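Local coordinates for protein aerobactin synthase IucA (Klebsiella pneumoniae subsp. pneumoniae, PDB 5JM8) that probably catalyses the ATP-dependent joining of N6-acetyl-N6-hydroxylysine to citrate, a step in making the siderophore aerobactin, at residues A[177-186]-A[220-231]; A[201-209]-A[270-278]. One frame throughout, in Å; residues are numbered along the deposited sequence.

Contact 1 of 2, residues A[177-186]-A[220-231]; sequences FPLRWFAVNK and NQWLFPLHPWQG
Val-184 N reaches Trp-222 O at 2.7 Å, and Trp-222 N returns the bond to Val-184 O at the same length. Phe-182 with Phe-224 and Arg-180 with Leu-226 are the other doubly bonded pairs of this antiparallel ladder, and Lys-186 N to Asn-220 O (2.8 Å) extends it past the last pair. Pro-225, which has no N-H to give, falls in a non-hydrogen-bonded pair with Trp-181; its CB lies over the six-membered ring of that tryptophan, 4.0 Å from the centroid, a CH-pi contact. Strand 177-185 is the middle of a three-stranded antiparallel sheet, with 221-226 on one side and 249-255 on the other, where Asp-251 takes the salt bridge of the Arg-180 guanidinium and Ala-255 O accepts from Trp-181 NE1. On the face opposite Trp-181, Leu-226 CD1 sits over the Phe-182 ring, 3.9 Å from its centroid, while Leu-226 CD2 meets Phe-182 CE2 at 3.6 Å. Lys-186 CB covers one face of Trp-222, 3.6 Å from the centroid of the six-membered ring. Beyond the strand, His-227 is the N-cap of helix 228-235: ND1 accepts from Trp-229 N in the plane of the imidazole. With chi1 at 54°, Phe-177 folds its ring over its own backbone and brings CE1 to 3.4 Å from Pro-228 CD.

Contact 2 of 2, residues A[201-209]-A[270-278]; sequences RLTRFAAEN and CATSRDMIK. With ATP (adenosine-5'-triphosphate), chain I.
Asp-275 OD2 is the centre of a salt-bridge network: Arg-204 NH1 meets it at 2.6 Å on the syn side but 32° out of the carboxylate plane, and Arg-201 NE at 3.1 Å from the opposite face. Both guanidiniums present an edge to the oxygen, and a water that also accepts from Arg-204 NE donates to it. Arg-201 has its further charge partner in Asp-328. Outside the salt bridges, backbone Arg-274 N donates to Glu-208 OE2 (3.0 Å) from above the carboxylate plane, and Asn-209 ND2 turns back to Phe-205 O, lying over the centre of the Phe-205 ring. A second water joins Glu-208 O, Asn-209 OD1 and Thr-272 OG1. The Arg-274 CD methylene packs over the centre of one face of the Arg-204 guanidinium, 3.4 Å from its NH2; Phe-205 CZ makes nonpolar contact with Ile-277 CD1 (4.1 Å). Lys-278, extended beyond CG, hydrogen-bonds ATP O2B through NZ at 2.6 Å and forms a salt bridge with Asp-447 of the magnesium site, so the strand delivers a lysine to the ATP pocket. Strand 275-284 runs antiparallel between strands 267-269 and 345-350, while helix 198-209 meets its counterpart in the second subunit through Thr-203 and Ala-207.

Contacts 1 and 2 have centres about 12 Å apart and interleave along the chain, with helix 198-209 coming between the two strands of contact 1. That helix packs against the face of the small sheet that carries Trp-181 and Leu-223: Trp-181 CH2 is 3.5 Å from Phe-205 CE2, and Leu-223 CD1 is 3.6 Å from Ala-206 CB. Leu-179 CD1 touches Phe-205 CE2 as well, also at 3.6 Å, so Phe-205 of contact 2 packs against both Trp-181 and Leu-179 of contact 1. Pro-225 adds a bridge, packing on Phe-205 and on Ile-277. ATP is reached directly from contact 2 through Lys-278, whereas the His-227 side chain of contact 1 stays about 11 Å from it.

Contact 1 of 2, residues A[177-186]-A[220-231]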
loop_
_atom_site.group_PDB
_atom_site.type_symbol
_atom_site.label_atom_id
_atom_site.label_comp_id
_atom_site.label_asym_id
_atom_site.label_seq_id
_atom_site.Cartn_x
_atom_site.Cartn_y
_atom_site.Cartn_z
ATOM N N PHE A 177 9.917 4.090 -19.351
ATOM C CA PHE A 177 9.973 5.414 -19.953
ATOM C C PHE A 177 8.575 5.970 -20.191
ATOM O O PHE A 177 7.634 5.208 -20.409
ATOM C CB PHE A 177 10.747 5.364 -21.271
ATOM C CG PHE A 177 10.231 4.335 -22.236
ATOM C CD1 PHE A 177 9.106 4.588 -23.002
ATOM C CD2 PHE A 177 10.873 3.116 -22.380
ATOM C CE1 PHE A 177 8.627 3.648 -23.889
ATOM C CE2 PHE A 177 10.399 2.170 -23.267
ATOM C CZ PHE A 177 9.274 2.436 -24.023
ATOM N N PRO A 178 8.432 7.304 -20.152
ATOM C CA PRO A 178 7.134 7.882 -20.499
ATOM C C PRO A 178 6.941 7.896 -22.013
ATOM O O PRO A 178 7.930 7.866 -22.745
ATOM C CB PRO A 178 7.221 9.296 -19.930
ATOM C CG PRO A 178 8.663 9.635 -20.038
ATOM C CD PRO A 178 9.422 8.346 -19.823
ATOM N N LEU A 179 5.695 7.937 -22.471
ATOM C CA LEU A 179 5.417 7.938 -23.903
ATOM C C LEU A 179 5.808 9.257 -24.547
ATOM O O LEU A 179 5.962 10.269 -23.869
ATOM C CB LEU A 179 3.933 7.676 -24.169
ATOM C CG LEU A 179 3.375 6.316 -23.762
ATOM C CD1 LEU A 179 1.905 6.235 -24.133
ATOM C CD2 LEU A 179 4.162 5.193 -24.416
ATOM N N ARG A 180 5.971 9.226 -25.866
ATOM C CA ARG A 180 6.102 10.438 -26.658
ATOM C C ARG A 180 4.709 10.823 -27.133
ATOM O O ARG A 180 3.870 9.951 -27.352
ATOM C CB ARG A 180 7.048 10.221 -27.837
ATOM C CG ARG A 180 7.329 11.467 -28.649
ATOM C CD ARG A 180 8.365 11.176 -29.714
ATOM N NE ARG A 180 8.736 12.363 -30.476
ATOM C CZ ARG A 180 9.664 13.236 -30.100
ATOM N NH1 ARG A 180 10.321 13.072 -28.959
ATOM N NH2 ARG A 180 9.934 14.280 -30.869
ATOM N N TRP A 181 4.460 12.120 -27.288
ATOM C CA TRP A 181 3.113 12.602 -27.585
ATOM C C TRP A 181 3.081 13.649 -28.694
ATOM O O TRP A 181 3.885 14.580 -28.700
ATOM C CB TRP A 181 2.482 13.185 -26.321
ATOM C CG TRP A 181 2.283 12.185 -25.219
ATOM C CD1 TRP A 181 3.176 11.848 -24.243
ATOM C CD2 TRP A 181 1.110 11.399 -24.976
ATOM N NE1 TRP A 181 2.632 10.901 -23.409
ATOM C CE2 TRP A 181 1.364 10.608 -23.839
ATOM C CE3 TRP A 181 -0.130 11.287 -25.612
ATOM C CZ2 TRP A 181 0.424 9.719 -23.324
ATOM C CZ3 TRP A 181 -1.060 10.405 -25.100
ATOM C CH2 TRP A 181 -0.780 9.632 -23.968
ATOM N N PHE A 182 2.144 13.479 -29.625
ATOM C CA PHE A 182 1.881 14.469 -30.667
ATOM C C PHE A 182 0.489 15.060 -30.505
ATOM O O PHE A 182 -0.474 14.334 -30.255
ATOM C CB PHE A 182 1.984 13.855 -32.068
ATOM C CG PHE A 182 3.376 13.453 -32.476
ATOM C CD1 PHE A 182 4.481 13.754 -31.692
ATOM C CD2 PHE A 182 3.575 12.775 -33.664
ATOM C CE1 PHE A 182 5.751 13.377 -32.086
ATOM C CE2 PHE A 182 4.841 12.394 -34.062
ATOM C CZ PHE A 182 5.929 12.697 -33.274
ATOM N N ALA A 183 0.381 16.375 -30.658
ATOM C CA ALA A 183 -0.919 17.004 -30.851
ATOM C C ALA A 183 -1.223 16.949 -32.342
ATOM O O ALA A 183 -0.464 17.481 -33.152
ATOM C CB ALA A 183 -0.928 18.429 -30.339
ATOM N N VAL A 184 -2.321 16.287 -32.694
ATOM C CA VAL A 184 -2.632 15.991 -34.088
ATOM C C VAL A 184 -4.054 16.403 -34.455
ATOM O O VAL A 184 -4.996 16.132 -33.711
ATOM C CB VAL A 184 -2.463 14.485 -34.381
ATOM C CG1 VAL A 184 -2.729 14.186 -35.850
ATOM C CG2 VAL A 184 -1.073 14.016 -33.983
ATOM N N ASN A 185 -4.203 17.050 -35.607
ATOM C CA ASN A 185 -5.527 17.389 -36.116
ATOM C C ASN A 185 -6.269 16.107 -36.483
ATOM O O ASN A 185 -5.704 15.213 -37.111
ATOM C CB ASN A 185 -5.425 18.327 -37.326
ATOM C CG ASN A 185 -6.783 18.841 -37.792
ATOM O OD1 ASN A 185 -7.787 18.135 -37.730
ATOM N ND2 ASN A 185 -6.812 20.079 -38.269
ATOM N N LYS A 186 -7.540 16.032 -36.094
ATOM C CA LYS A 186 -8.345 14.827 -36.281
ATOM C C LYS A 186 -8.427 14.384 -37.740
ATOM O O LYS A 186 -8.671 13.211 -38.026
ATOM C CB LYS A 186 -9.754 15.054 -35.739
ATOM C CG LYS A 186 -10.522 16.164 -36.437
ATOM C CD LYS A 186 -11.893 16.344 -35.807
ATOM C CE LYS A 186 -12.680 17.452 -36.476
ATOM N NZ LYS A 186 -14.005 17.644 -35.830
ATOM N N ASN A 220 -10.596 19.856 -32.524
ATOM C CA ASN A 220 -9.923 19.474 -33.753
ATOM C C ASN A 220 -8.560 18.858 -33.493
ATOM O O ASN A 220 -8.116 17.986 -34.237
ATOM C CB ASN A 220 -9.780 20.688 -34.667
ATOM C CG ASN A 220 -11.120 21.243 -35.106
ATOM O OD1 ASN A 220 -12.096 20.504 -35.249
ATOM N ND2 ASN A 220 -11.178 22.553 -35.317
ATOM N N GLN A 221 -7.909 19.307 -32.427
ATOM C CA GLN A 221 -6.548 18.883 -32.115
ATOM C C GLN A 221 -6.544 17.853 -30.984
ATOM O O GLN A 221 -6.904 18.164 -29.848
ATOM C CB GLN A 221 -5.693 20.108 -31.757
ATOM C CG GLN A 221 -4.386 19.789 -31.053
ATOM C CD GLN A 221 -3.513 21.016 -30.832
ATOM O OE1 GLN A 221 -2.515 21.206 -31.524
ATOM N NE2 GLN A 221 -3.874 21.840 -29.852
ATOM N N TRP A 222 -6.130 16.630 -31.311
ATOM C CA TRP A 222 -6.146 15.514 -30.367
ATOM C C TRP A 222 -4.739 15.085 -29.967
ATOM O O TRP A 222 -3.787 15.247 -30.732
ATOM C CB TRP A 222 -6.880 14.314 -30.968
ATOM C CG TRP A 222 -8.292 14.591 -31.382
ATOM C CD1 TRP A 222 -9.002 15.736 -31.172
ATOM C CD2 TRP A 222 -9.165 13.700 -32.085
ATOM N NE1 TRP A 222 -10.264 15.613 -31.699
ATOM C CE2 TRP A 222 -10.388 14.371 -32.266
ATOM C CE3 TRP A 222 -9.029 12.399 -32.578
ATOM C CZ2 TRP A 222 -11.470 13.787 -32.919
ATOM C CZ3 TRP A 222 -10.104 11.819 -33.225
ATOM C CH2 TRP A 222 -11.309 12.513 -33.391
ATOM N N LEU A 223 -4.623 14.520 -28.770
ATOM C CA LEU A 223 -3.363 13.967 -28.293
ATOM C C LEU A 223 -3.200 12.540 -28.806
ATOM O O LEU A 223 -4.128 11.732 -28.725
ATOM C CB LEU A 223 -3.305 14.001 -26.766
ATOM C CG LEU A 223 -3.376 15.392 -26.131
ATOM C CD1 LEU A 223 -3.487 15.281 -24.618
ATOM C CD2 LEU A 223 -2.162 16.224 -26.520
ATOM N N PHE A 224 -2.014 12.242 -29.328
ATOM C CA PHE A 224 -1.754 10.986 -30.020
ATOM C C PHE A 224 -0.468 10.348 -29.492
ATOM O O PHE A 224 0.615 10.905 -29.668
ATOM C CB PHE A 224 -1.659 11.244 -31.524
ATOM C CG PHE A 224 -1.545 10.001 -32.356
ATOM C CD1 PHE A 224 -2.677 9.319 -32.766
ATOM C CD2 PHE A 224 -0.307 9.528 -32.745
ATOM C CE1 PHE A 224 -2.569 8.178 -33.540
ATOM C CE2 PHE A 224 -0.192 8.393 -33.514
ATOM C CZ PHE A 224 -1.324 7.716 -33.914
ATOM N N PRO A 225 -0.576 9.179 -28.836
ATOM C CA PRO A 225 0.603 8.579 -28.201
ATOM C C PRO A 225 1.529 7.866 -29.182
ATOM O O PRO A 225 1.060 7.288 -30.163
ATOM C CB PRO A 225 -0.008 7.579 -27.221
ATOM C CG PRO A 225 -1.264 7.145 -27.891
ATOM C CD PRO A 225 -1.781 8.353 -28.632
ATOM N N LEU A 226 2.830 7.914 -28.906
ATOM C CA LEU A 226 3.833 7.261 -29.744
ATOM C C LEU A 226 4.910 6.562 -28.922
ATOM O O LEU A 226 5.177 6.933 -27.781
ATOM C CB LEU A 226 4.505 8.277 -30.673
ATOM C CG LEU A 226 3.769 8.653 -31.961
ATOM C CD1 LEU A 226 2.832 9.817 -31.730
ATOM C CD2 LEU A 226 4.764 8.973 -33.061
ATOM N N HIS A 227 5.526 5.549 -29.524
ATOM C CA HIS A 227 6.698 4.903 -28.950
ATOM C C HIS A 227 7.882 5.851 -29.137
ATOM O O HIS A 227 8.095 6.348 -30.245
ATOM C CB HIS A 227 6.952 3.551 -29.624
ATOM C CG HIS A 227 8.026 2.733 -28.975
ATOM N ND1 HIS A 227 9.338 3.146 -28.904
ATOM C CD2 HIS A 227 7.983 1.516 -28.381
ATOM C CE1 HIS A 227 10.057 2.224 -28.287
ATOM N NE2 HIS A 227 9.258 1.224 -27.960
ATOM N N PRO A 228 8.647 6.122 -28.060
ATOM C CA PRO A 228 9.716 7.126 -28.149
ATOM C C PRO A 228 10.691 6.901 -29.303
ATOM O O PRO A 228 11.196 7.868 -29.867
ATOM C CB PRO A 228 10.438 6.985 -26.806
ATOM C CG PRO A 228 9.406 6.475 -25.882
ATOM C CD PRO A 228 8.548 5.557 -26.702
ATOM N N TRP A 229 10.946 5.643 -29.648
ATOM C CA TRP A 229 11.859 5.322 -30.739
ATOM C C TRP A 229 11.179 5.465 -32.103
ATOM O O TRP A 229 11.767 6.015 -33.032
ATOM C CB TRP A 229 12.413 3.906 -30.570
ATOM C CG TRP A 229 13.526 3.590 -31.524
ATOM C CD1 TRP A 229 14.842 3.921 -31.385
ATOM C CD2 TRP A 229 13.418 2.882 -32.765
ATOM N NE1 TRP A 229 15.562 3.464 -32.463
ATOM C CE2 TRP A 229 14.711 2.822 -33.325
ATOM C CE3 TRP A 229 12.356 2.293 -33.458
ATOM C CZ2 TRP A 229 14.970 2.197 -34.544
ATOM C CZ3 TRP A 229 12.615 1.672 -34.669
ATOM C CH2 TRP A 229 13.911 1.630 -35.199
ATOM N N GLN A 230 9.950 4.970 -32.228
ATOM C CA GLN A 230 9.191 5.125 -33.468
ATOM C C GLN A 230 8.911 6.585 -33.765
ATOM O O GLN A 230 9.040 7.031 -34.903
ATOM C CB GLN A 230 7.861 4.376 -33.401
ATOM C CG GLN A 230 7.961 2.900 -33.690
ATOM C CD GLN A 230 8.313 2.605 -35.134
ATOM O OE1 GLN A 230 9.337 1.986 -35.417
ATOM N NE2 GLN A 230 7.458 3.033 -36.054
ATOM N N GLY A 231 8.511 7.318 -32.733
ATOM C CA GLY A 231 8.145 8.711 -32.882
ATOM C C GLY A 231 9.271 9.554 -33.441
ATOM O O GLY A 231 9.043 10.408 -34.296
HETATM O O HOH W 1 11.129 10.274 -27.373
#

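Contact 2 of 2, residues A[201-209]-A[270-278]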
loop_
_atom_site.group_PDB
_atom_site.type_symbol
_atom_site.label_atom_id
_atom_site.label_comp_id
_atom_site.label_asym_id
_atom_site.label_seq_id
_atom_site.Cartn_x
_atom_site.Cartn_y
_atom_site.Cartn_z
ATOM N N ARG A 201 -11.432 7.690 -26.593
ATOM C CA ARG A 201 -10.355 6.832 -26.089
ATOM C C ARG A 201 -9.093 7.635 -25.830
ATOM O O ARG A 201 -8.551 7.618 -24.725
ATOM C CB ARG A 201 -10.013 5.700 -27.068
ATOM C CG ARG A 201 -10.757 4.374 -26.881
ATOM C CD ARG A 201 -10.749 3.820 -25.456
ATOM N NE ARG A 201 -9.772 2.759 -25.223
ATOM C CZ ARG A 201 -9.809 1.553 -25.780
ATOM N NH1 ARG A 201 -10.753 1.236 -26.656
ATOM N NH2 ARG A 201 -8.875 0.659 -25.471
ATOM N N LEU A 202 -8.633 8.332 -26.864
ATOM C CA LEU A 202 -7.399 9.101 -26.796
ATOM C C LEU A 202 -7.485 10.167 -25.714
ATOM O O LEU A 202 -6.480 10.521 -25.097
ATOM C CB LEU A 202 -7.104 9.738 -28.153
ATOM C CG LEU A 202 -7.004 8.747 -29.317
ATOM C CD1 LEU A 202 -6.821 9.478 -30.641
ATOM C CD2 LEU A 202 -5.866 7.762 -29.088
ATOM N N THR A 203 -8.693 10.671 -25.483
ATOM C CA THR A 203 -8.927 11.633 -24.415
ATOM C C THR A 203 -8.703 10.969 -23.063
ATOM O O THR A 203 -7.968 11.489 -22.222
ATOM C CB THR A 203 -10.355 12.212 -24.467
ATOM O OG1 THR A 203 -10.539 12.936 -25.690
ATOM C CG2 THR A 203 -10.596 13.147 -23.299
ATOM N N ARG A 204 -9.342 9.822 -22.858
ATOM C CA ARG A 204 -9.191 9.067 -21.618
ATOM C C ARG A 204 -7.747 8.629 -21.426
ATOM O O ARG A 204 -7.171 8.812 -20.355
ATOM C CB ARG A 204 -10.101 7.836 -21.609
ATOM C CG ARG A 204 -10.192 7.151 -20.249
ATOM C CD ARG A 204 -10.967 5.844 -20.320
ATOM N NE ARG A 204 -10.207 4.779 -20.968
ATOM C CZ ARG A 204 -10.694 3.574 -21.244
ATOM N NH1 ARG A 204 -9.930 2.664 -21.832
ATOM N NH2 ARG A 204 -11.947 3.277 -20.930
ATOM N N PHE A 205 -7.171 8.054 -22.477
ATOM C CA PHE A 205 -5.812 7.528 -22.423
ATOM C C PHE A 205 -4.812 8.634 -22.106
ATOM O O PHE A 205 -3.939 8.467 -21.257
ATOM C CB PHE A 205 -5.451 6.851 -23.750
ATOM C CG PHE A 205 -4.105 6.182 -23.746
ATOM C CD1 PHE A 205 -3.970 4.870 -23.321
ATOM C CD2 PHE A 205 -2.976 6.860 -24.172
ATOM C CE1 PHE A 205 -2.736 4.250 -23.319
ATOM C CE2 PHE A 205 -1.737 6.245 -24.171
ATOM C CZ PHE A 205 -1.618 4.939 -23.743
ATOM N N ALA A 206 -4.952 9.767 -22.785
ATOM C CA ALA A 206 -4.063 10.900 -22.566
ATOM C C ALA A 206 -4.261 11.488 -21.176
ATOM O O ALA A 206 -3.314 11.969 -20.554
ATOM C CB ALA A 206 -4.297 11.962 -23.621
ATOM N N ALA A 207 -5.497 11.442 -20.692
ATOM C CA ALA A 207 -5.837 12.024 -19.401
ATOM C C ALA A 207 -5.236 11.236 -18.243
ATOM O O ALA A 207 -4.750 11.821 -17.278
ATOM C CB ALA A 207 -7.344 12.104 -19.248
ATOM N N GLU A 208 -5.269 9.912 -18.340
ATOM C CA GLU A 208 -4.814 9.069 -17.242
ATOM C C GLU A 208 -3.340 8.682 -17.370
ATOM O O GLU A 208 -2.813 7.971 -16.513
ATOM C CB GLU A 208 -5.684 7.808 -17.150
ATOM C CG GLU A 208 -5.532 6.831 -18.300
ATOM C CD GLU A 208 -6.506 5.669 -18.205
ATOM O OE1 GLU A 208 -7.396 5.709 -17.329
ATOM O OE2 GLU A 208 -6.375 4.711 -19.000
ATOM N N ASN A 209 -2.676 9.153 -18.425
ATOM C CA ASN A 209 -1.261 8.848 -18.643
ATOM C C ASN A 209 -0.373 10.083 -18.720
ATOM O O ASN A 209 0.760 10.066 -18.238
ATOM C CB ASN A 209 -1.089 8.028 -19.919
ATOM C CG ASN A 209 -1.553 6.599 -19.752
ATOM O OD1 ASN A 209 -0.942 5.822 -19.019
ATOM N ND2 ASN A 209 -2.637 6.242 -20.430
ATOM N N CYS A 270 1.584 -0.068 -18.226
ATOM C CA CYS A 270 1.560 0.960 -17.190
ATOM C C CYS A 270 0.510 0.575 -16.151
ATOM O O CYS A 270 -0.680 0.505 -16.458
ATOM C CB CYS A 270 1.263 2.337 -17.791
ATOM S SG CYS A 270 1.213 3.695 -16.596
ATOM N N ALA A 271 0.961 0.326 -14.926
ATOM C CA ALA A 271 0.119 -0.253 -13.881
ATOM C C ALA A 271 -1.127 0.581 -13.591
ATOM O O ALA A 271 -2.156 0.046 -13.177
ATOM C CB ALA A 271 0.930 -0.437 -12.601
ATOM N N THR A 272 -1.026 1.887 -13.815
ATOM C CA THR A 272 -2.118 2.808 -13.523
ATOM C C THR A 272 -2.981 3.094 -14.749
ATOM O O THR A 272 -3.995 3.786 -14.655
ATOM C CB THR A 272 -1.581 4.142 -12.977
ATOM O OG1 THR A 272 -0.685 4.724 -13.932
ATOM C CG2 THR A 272 -0.841 3.922 -11.668
ATOM N N SER A 273 -2.574 2.562 -15.899
ATOM C CA SER A 273 -3.310 2.773 -17.139
ATOM C C SER A 273 -4.364 1.697 -17.356
ATOM O O SER A 273 -4.077 0.501 -17.280
ATOM C CB SER A 273 -2.356 2.802 -18.331
ATOM O OG SER A 273 -3.077 2.854 -19.551
ATOM N N ARG A 274 -5.582 2.141 -17.639
ATOM C CA ARG A 274 -6.687 1.246 -17.935
ATOM C C ARG A 274 -6.402 0.443 -19.199
ATOM O O ARG A 274 -6.967 -0.631 -19.408
ATOM C CB ARG A 274 -7.975 2.053 -18.089
ATOM C CG ARG A 274 -9.238 1.226 -18.207
ATOM C CD ARG A 274 -10.465 2.116 -18.079
ATOM N NE ARG A 274 -10.517 2.799 -16.787
ATOM C CZ ARG A 274 -11.012 2.261 -15.676
ATOM N NH1 ARG A 274 -11.502 1.026 -15.685
ATOM N NH2 ARG A 274 -11.015 2.961 -14.550
ATOM N N ASP A 275 -5.514 0.979 -20.033
ATOM C CA ASP A 275 -5.152 0.348 -21.297
ATOM C C ASP A 275 -3.653 0.094 -21.403
ATOM O O ASP A 275 -2.840 0.910 -20.967
ATOM C CB ASP A 275 -5.596 1.221 -22.473
ATOM C CG ASP A 275 -7.099 1.270 -22.630
ATOM O OD1 ASP A 275 -7.756 0.230 -22.424
ATOM O OD2 ASP A 275 -7.623 2.352 -22.962
ATOM N N MET A 276 -3.302 -1.052 -21.976
ATOM C CA MET A 276 -1.954 -1.278 -22.471
ATOM C C MET A 276 -1.913 -0.765 -23.904
ATOM O O MET A 276 -2.960 -0.528 -24.510
ATOM C CB MET A 276 -1.575 -2.758 -22.417
ATOM C CG MET A 276 -1.548 -3.354 -21.025
ATOM S SD MET A 276 -0.868 -5.018 -21.047
ATOM C CE MET A 276 -1.287 -5.591 -19.402
ATOM N N ILE A 277 -0.713 -0.595 -24.448
ATOM C CA ILE A 277 -0.578 -0.139 -25.823
ATOM C C ILE A 277 0.459 -0.977 -26.571
ATOM O O ILE A 277 1.541 -1.265 -26.057
ATOM C CB ILE A 277 -0.218 1.363 -25.869
ATOM C CG1 ILE A 277 -0.284 1.889 -27.304
ATOM C CG2 ILE A 277 1.145 1.614 -25.235
ATOM C CD1 ILE A 277 -0.484 3.385 -27.387
ATOM N N LYS A 278 0.088 -1.389 -27.780
ATOM C CA LYS A 278 0.926 -2.231 -28.625
ATOM C C LYS A 278 1.260 -1.500 -29.919
ATOM O O LYS A 278 0.413 -1.370 -30.801
ATOM C CB LYS A 278 0.215 -3.551 -28.925
ATOM C CG LYS A 278 0.970 -4.483 -29.852
ATOM C CD LYS A 278 0.243 -5.813 -29.985
ATOM C CE LYS A 278 0.945 -6.748 -30.951
ATOM N NZ LYS A 278 0.297 -8.085 -30.988
HETATM P PG ATP I . 2.073 -9.144 -27.842
HETATM O O1G ATP I . 2.434 -7.866 -27.128
HETATM O O2G ATP I . 1.854 -10.314 -26.913
HETATM O O3G ATP I . 0.978 -8.984 -28.868
HETATM P PB ATP I . 3.554 -10.043 -30.177
HETATM O O1B ATP I . 4.852 -9.498 -30.721
HETATM O O2B ATP I . 2.267 -9.790 -30.930
HETATM O O3B ATP I . 3.421 -9.561 -28.636
HETATM P PA ATP I . 4.289 -12.674 -31.039
HETATM O O1A ATP I . 4.048 -12.105 -32.414
HETATM O O2A ATP I . 3.735 -14.031 -30.682
HETATM O O3A ATP I . 3.725 -11.631 -29.948
HETATM O "O5'" ATP I . 5.863 -12.702 -30.715
HETATM C "C5'" ATP I . 6.270 -13.189 -29.441
HETATM C "C4'" ATP I . 7.547 -12.516 -28.960
HETATM O "O4'" ATP I . 7.915 -13.105 -27.710
HETATM C "C3'" ATP I . 8.720 -12.696 -29.912
HETATM O "O3'" ATP I . 9.332 -11.425 -30.166
HETATM C "C2'" ATP I . 9.679 -13.638 -29.208
HETATM O "O2'" ATP I . 11.035 -13.216 -29.342
HETATM C "C1'" ATP I . 9.255 -13.600 -27.750
HETATM N N9 ATP I . 9.298 -14.942 -27.128
HETATM C C8 ATP I . 10.050 -15.252 -26.059
HETATM N N7 ATP I . 9.884 -16.554 -25.716
HETATM C C5 ATP I . 9.005 -17.090 -26.580
HETATM C C6 ATP I . 8.391 -18.418 -26.776
HETATM N N6 ATP I . 8.715 -19.434 -25.941
HETATM N N1 ATP I . 7.519 -18.565 -27.800
HETATM C C2 ATP I . 7.205 -17.547 -28.624
HETATM N N3 ATP I . 7.729 -16.314 -28.497
HETATM C C4 ATP I . 8.620 -16.025 -27.514
HETATM O O HOH W 2 -7.568 4.624 -21.857
HETATM O O HOH W 3 -1.363 5.864 -16.310
#